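Long-range contacts in hemolysin-like protein containing CBS domains (Oenococcus oeni, PDB 3OCO), which is of unknown function, its two CBS domains forming the paired CBS module of a longer membrane protein, which may bind flavin adenine dinucleotide: residues F15-K20 / M102-V107; K20-V25 / V96-N101. One frame throughout, in Å; residues are numbered along the deposited sequence.

Contact 1. Residues F15-K20 / M102-V107; sequences FEMNDK and MKVPDV
The carbonyl oxygen of Lys20 accepts the backbone N-H of Val104, with N and O 2.9 Å apart, nearly straight at the hydrogen (167°) and tilted 31° from the carbonyl plane; CA of Lys103 adds a C-H contact to the same oxygen at 3.3 Å. Val104 opens helix 104-113, where the N-H groups have no preceding turn of the same helix to bond to, so Lys20 O serves one of them. The two methyls of Val104 divide the packing: CG2 lies 3.4 Å from Lys20 O, while CG1, anti to the backbone N (chi1 174°), meets Met17 SE (the residue is selenomethionine) at 3.8 Å, the side chains crossing at about a right angle. The C-terminal end of the N-terminal helix 10-19 thus packs against the first turn of helix 104-113, within the second CBS repeat of the CBS pair; Val137 and Glu140 of helix 134-142 also touch Met17. Nearer the surface, Lys103, the N-cap residue, runs alongside Asp19. Bends of Lys103 at chi2 and chi4 leave its NZ 3.4 Å from Asp19 OD1 in a weak salt bridge, supplemented by a shared water. Pro105 suits a first helical turn, where a missing N-H costs no helical bond; its CG meets Asn18 ND2 at 3.5 Å, and Phe10 of the second subunit packs on both.

Contact 2. Residues K20-V25 / V96-N101; sequences KVASDV and VSVPEN
Val21 sets its branched side chain against the turn that follows strand 96-99. CG1 approaches the carbonyl oxygen of Asn101 at 3.2 Å, and CG2 lies 3.5 Å from Glu100 O; with CG1 anti to its own carbonyl carbon (chi1 -61°), each methyl meets a different carbonyl. Ala22 comes next, its CB directed at the other segment and 3.6 Å from Pro99 O. The same methyl reaches Val98 CG2 at 4.2 Å, and Val121 of strand 119-122 also touches it, so a small apolar residue fits this buried spot. At Ser23 the backbone N donates to Glu100 O across 3.2 Å, bent to 147° at the hydrogen but arriving in the carbonyl plane on a lone pair. A water hydrogen-bonded to Ser23 OG also donates weakly to Glu100 O; a small hydroxyl suits this partly exposed place because it can hold such a water. CB of Ser23 packs on CB of Glu100 at 4.2 Å, whereas Glu100 OE2 bonds to Ser129 OG. The short, weakly bonded helix 22-25 is thereby seated at the end of strand 96-99, and strand 27-28 directly after it joins the same four-stranded sheet: the N-terminal part of the chain completes the second half of the module, consistent with a CBS pair.

Overall arrangement
From the N terminus, helix 10-19 leads through Lys20, which belongs to both segments 15-20 and 20-25, into helix 22-25. After strand 27-28, which joins the four-stranded sheet, the chain builds the three-stranded sheet and its helices, then returns to the first sheet as strand 96-99, where contact 2 closes a loop with 70 residues between its segments. A few residues later, helix 104-113 begins and contact 1 closes a wider loop of 81 intervening residues that encloses the first; the two nest without crossing. Their centres are about 9 Å apart, and a probable hydrogen bond from Ala22 N to Met102 O, 2.8 Å long, bridges them. Together they tie the N-terminal helices to the strand and following helix of the second CBS domain.

Contact 1. Residues F15-K20 / M102-V107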
loop_
_atom_site.group_PDB
_atom_site.type_symbol
_atom_site.label_atom_id
_atom_site.label_comp_id
_atom_site.label_asym_id
_atom_site.label_seq_id
_atom_site.Cartn_x
_atom_site.Cartn_y
_atom_site.Cartn_z
ATOM N N PHE A 15 -18.894 7.564 8.425
ATOM C CA PHE A 15 -20.212 8.000 7.964
ATOM C C PHE A 15 -20.135 9.004 6.797
ATOM O O PHE A 15 -20.858 8.867 5.801
ATOM C CB PHE A 15 -21.051 8.552 9.128
ATOM C CG PHE A 15 -22.377 9.143 8.705
ATOM C CD1 PHE A 15 -23.450 8.328 8.378
ATOM C CD2 PHE A 15 -22.554 10.519 8.641
ATOM C CE1 PHE A 15 -24.670 8.869 7.991
ATOM C CE2 PHE A 15 -23.778 11.071 8.250
ATOM C CZ PHE A 15 -24.834 10.245 7.927
ATOM N N GLU A 16 -19.261 10.003 6.915
ATOM C CA GLU A 16 -19.140 11.019 5.870
ATOM C C GLU A 16 -18.768 10.366 4.569
ATOM O O GLU A 16 -19.398 10.583 3.540
ATOM C CB GLU A 16 -18.061 12.037 6.214
ATOM C CG GLU A 16 -18.414 12.955 7.358
ATOM C CD GLU A 16 -17.185 13.606 7.944
ATOM O OE1 GLU A 16 -16.884 13.333 9.124
ATOM O OE2 GLU A 16 -16.508 14.367 7.219
HETATM N N MSE A 17 -17.725 9.556 4.625
HETATM C CA MSE A 17 -17.219 8.923 3.431
HETATM C C MSE A 17 -18.247 7.983 2.817
HETATM O O MSE A 17 -18.214 7.724 1.612
HETATM C CB MSE A 17 -15.947 8.153 3.742
HETATM C CG MSE A 17 -15.060 7.936 2.513
HETATM SE SE MSE A 17 -14.326 6.138 2.453
HETATM C CE MSE A 17 -12.580 6.615 1.766
ATOM N N ASN A 18 -19.149 7.462 3.643
ATOM C CA ASN A 18 -20.152 6.523 3.158
ATOM C C ASN A 18 -21.033 7.173 2.097
ATOM O O ASN A 18 -21.581 6.504 1.219
ATOM C CB ASN A 18 -21.008 5.999 4.313
ATOM C CG ASN A 18 -22.035 4.979 3.859
ATOM O OD1 ASN A 18 -23.247 5.222 3.921
ATOM N ND2 ASN A 18 -21.557 3.832 3.387
ATOM N N ASP A 19 -21.137 8.493 2.172
ATOM C CA ASP A 19 -22.067 9.229 1.329
ATOM C C ASP A 19 -21.369 9.932 0.173
ATOM O O ASP A 19 -22.031 10.437 -0.731
ATOM C CB ASP A 19 -22.854 10.238 2.167
ATOM C CG ASP A 19 -24.297 10.347 1.736
ATOM O OD1 ASP A 19 -24.698 9.612 0.810
ATOM O OD2 ASP A 19 -25.036 11.163 2.323
ATOM N N LYS A 20 -20.036 9.948 0.202
ATOM C CA LYS A 20 -19.241 10.612 -0.828
ATOM C C LYS A 20 -19.240 9.826 -2.134
ATOM O O LYS A 20 -19.617 8.655 -2.170
ATOM C CB LYS A 20 -17.804 10.822 -0.347
ATOM C CG LYS A 20 -17.601 12.043 0.536
ATOM C CD LYS A 20 -16.384 11.866 1.443
ATOM C CE LYS A 20 -16.192 13.072 2.353
ATOM N NZ LYS A 20 -15.864 14.296 1.564
HETATM N N MSE A 102 -20.378 7.563 -8.758
HETATM C CA MSE A 102 -20.549 6.346 -7.964
HETATM C C MSE A 102 -20.204 6.613 -6.502
HETATM O O MSE A 102 -19.196 7.240 -6.199
HETATM C CB MSE A 102 -19.694 5.194 -8.491
HETATM C CG MSE A 102 -20.363 3.835 -8.354
HETATM SE SE MSE A 102 -19.187 2.328 -8.733
HETATM C CE MSE A 102 -20.539 0.986 -9.161
ATOM N N LYS A 103 -21.060 6.145 -5.599
ATOM C CA LYS A 103 -20.799 6.270 -4.175
ATOM C C LYS A 103 -19.563 5.458 -3.820
ATOM O O LYS A 103 -19.385 4.336 -4.289
ATOM C CB LYS A 103 -21.997 5.791 -3.356
ATOM C CG LYS A 103 -22.716 6.882 -2.570
ATOM C CD LYS A 103 -23.436 7.857 -3.487
ATOM C CE LYS A 103 -24.455 8.697 -2.706
ATOM N NZ LYS A 103 -25.464 7.827 -2.012
ATOM N N VAL A 104 -18.715 6.032 -2.979
ATOM C CA VAL A 104 -17.441 5.422 -2.641
ATOM C C VAL A 104 -17.503 3.919 -2.342
ATOM O O VAL A 104 -16.782 3.144 -2.962
ATOM C CB VAL A 104 -16.749 6.194 -1.514
ATOM C CG1 VAL A 104 -15.514 5.472 -1.066
ATOM C CG2 VAL A 104 -16.400 7.599 -2.001
ATOM N N PRO A 105 -18.370 3.494 -1.412
ATOM C CA PRO A 105 -18.428 2.056 -1.103
ATOM C C PRO A 105 -18.760 1.201 -2.327
ATOM O O PRO A 105 -18.293 0.052 -2.411
ATOM C CB PRO A 105 -19.564 1.957 -0.086
ATOM C CG PRO A 105 -19.635 3.317 0.530
ATOM C CD PRO A 105 -19.276 4.281 -0.560
ATOM N N ASP A 106 -19.553 1.752 -3.251
ATOM C CA ASP A 106 -19.920 1.033 -4.468
ATOM C C ASP A 106 -18.726 0.874 -5.404
ATOM O O ASP A 106 -18.620 -0.118 -6.119
ATOM C CB ASP A 106 -21.071 1.723 -5.185
ATOM C CG ASP A 106 -22.395 1.519 -4.481
ATOM O OD1 ASP A 106 -22.487 0.584 -3.662
ATOM O OD2 ASP A 106 -23.344 2.287 -4.754
ATOM N N VAL A 107 -17.826 1.850 -5.394
ATOM C CA VAL A 107 -16.584 1.707 -6.127
ATOM C C VAL A 107 -15.697 0.663 -5.443
ATOM O O VAL A 107 -15.167 -0.224 -6.106
ATOM C CB VAL A 107 -15.868 3.073 -6.349
ATOM C CG1 VAL A 107 -16.827 4.224 -6.072
ATOM C CG2 VAL A 107 -14.608 3.202 -5.514
HETATM O O HOH W 1 -25.848 6.854 0.950
#

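Contact 2. Residues K20-V25 / V96-N101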
loop_
_atom_site.group_PDB
_atom_site.type_symbol
_atom_site.label_atom_id
_atom_site.label_comp_id
_atom_site.label_asym_id
_atom_site.label_seq_id
_atom_site.Cartn_x
_atom_site.Cartn_y
_atom_site.Cartn_z
ATOM N N LYS A 20 -20.036 9.948 0.202
ATOM C CA LYS A 20 -19.241 10.612 -0.828
ATOM C C LYS A 20 -19.240 9.826 -2.134
ATOM O O LYS A 20 -19.617 8.655 -2.170
ATOM C CB LYS A 20 -17.804 10.822 -0.347
ATOM C CG LYS A 20 -17.601 12.043 0.536
ATOM C CD LYS A 20 -16.384 11.866 1.443
ATOM C CE LYS A 20 -16.192 13.072 2.353
ATOM N NZ LYS A 20 -15.864 14.296 1.564
ATOM N N VAL A 21 -18.816 10.476 -3.209
ATOM C CA VAL A 21 -18.705 9.800 -4.498
ATOM C C VAL A 21 -17.275 9.791 -5.035
ATOM O O VAL A 21 -16.381 10.452 -4.506
ATOM C CB VAL A 21 -19.624 10.417 -5.551
ATOM C CG1 VAL A 21 -21.065 10.301 -5.118
ATOM C CG2 VAL A 21 -19.246 11.863 -5.795
ATOM N N ALA A 22 -17.081 9.039 -6.108
ATOM C CA ALA A 22 -15.774 8.873 -6.714
ATOM C C ALA A 22 -14.976 10.181 -6.888
ATOM O O ALA A 22 -13.780 10.227 -6.597
ATOM C CB ALA A 22 -15.915 8.134 -8.042
ATOM N N SER A 23 -15.629 11.236 -7.356
ATOM C CA SER A 23 -14.940 12.496 -7.641
ATOM C C SER A 23 -14.455 13.269 -6.408
ATOM O O SER A 23 -13.646 14.187 -6.524
ATOM C CB SER A 23 -15.810 13.393 -8.536
ATOM O OG SER A 23 -17.061 13.675 -7.942
ATOM N N ASP A 24 -14.953 12.904 -5.232
ATOM C CA ASP A 24 -14.548 13.566 -3.991
ATOM C C ASP A 24 -13.202 13.041 -3.457
ATOM O O ASP A 24 -12.493 13.734 -2.726
ATOM C CB ASP A 24 -15.621 13.373 -2.912
ATOM C CG ASP A 24 -17.016 13.771 -3.381
ATOM O OD1 ASP A 24 -17.867 14.096 -2.529
ATOM O OD2 ASP A 24 -17.271 13.750 -4.597
ATOM N N VAL A 25 -12.856 11.822 -3.855
ATOM C CA VAL A 25 -11.810 11.044 -3.209
ATOM C C VAL A 25 -10.629 10.801 -4.140
ATOM O O VAL A 25 -9.523 10.480 -3.708
ATOM C CB VAL A 25 -12.388 9.678 -2.772
ATOM C CG1 VAL A 25 -11.288 8.706 -2.422
ATOM C CG2 VAL A 25 -13.336 9.855 -1.594
ATOM N N VAL A 96 -10.675 -1.410 -13.138
ATOM C CA VAL A 96 -12.107 -1.247 -13.316
ATOM C C VAL A 96 -12.409 0.252 -13.468
ATOM O O VAL A 96 -11.746 1.100 -12.865
ATOM C CB VAL A 96 -12.905 -1.903 -12.172
ATOM C CG1 VAL A 96 -12.714 -1.133 -10.870
ATOM C CG2 VAL A 96 -14.377 -1.996 -12.536
ATOM N N SER A 97 -13.372 0.586 -14.315
ATOM C CA SER A 97 -13.726 1.982 -14.483
ATOM C C SER A 97 -15.069 2.248 -13.829
ATOM O O SER A 97 -15.940 1.371 -13.777
ATOM C CB SER A 97 -13.734 2.371 -15.966
ATOM O OG SER A 97 -14.672 1.607 -16.703
ATOM N N VAL A 98 -15.224 3.455 -13.302
ATOM C CA VAL A 98 -16.440 3.828 -12.590
ATOM C C VAL A 98 -16.743 5.286 -12.905
ATOM O O VAL A 98 -15.809 6.060 -13.137
ATOM C CB VAL A 98 -16.273 3.664 -11.050
ATOM C CG1 VAL A 98 -15.655 2.306 -10.701
ATOM C CG2 VAL A 98 -15.419 4.776 -10.464
ATOM N N PRO A 99 -18.045 5.668 -12.898
ATOM C CA PRO A 99 -18.471 7.047 -13.175
ATOM C C PRO A 99 -18.168 7.985 -12.011
ATOM O O PRO A 99 -18.099 7.527 -10.866
ATOM C CB PRO A 99 -19.995 6.926 -13.355
ATOM C CG PRO A 99 -20.352 5.469 -13.096
ATOM C CD PRO A 99 -19.168 4.827 -12.444
ATOM N N GLU A 100 -17.990 9.275 -12.297
ATOM C CA GLU A 100 -17.695 10.268 -11.253
ATOM C C GLU A 100 -18.653 10.227 -10.076
ATOM O O GLU A 100 -18.292 10.583 -8.953
ATOM C CB GLU A 100 -17.708 11.680 -11.833
ATOM C CG GLU A 100 -16.451 12.068 -12.554
ATOM C CD GLU A 100 -16.674 13.211 -13.515
ATOM O OE1 GLU A 100 -17.567 14.047 -13.262
ATOM O OE2 GLU A 100 -15.963 13.272 -14.535
ATOM N N ASN A 101 -19.883 9.803 -10.327
ATOM C CA ASN A 101 -20.915 9.899 -9.306
ATOM C C ASN A 101 -21.144 8.620 -8.498
ATOM O O ASN A 101 -22.012 8.595 -7.635
ATOM C CB ASN A 101 -22.235 10.411 -9.900
ATOM C CG ASN A 101 -22.751 9.523 -11.014
ATOM O OD1 ASN A 101 -23.280 8.439 -10.768
ATOM N ND2 ASN A 101 -22.585 9.973 -12.253
HETATM O O HOH W 2 -19.858 13.231 -9.162
#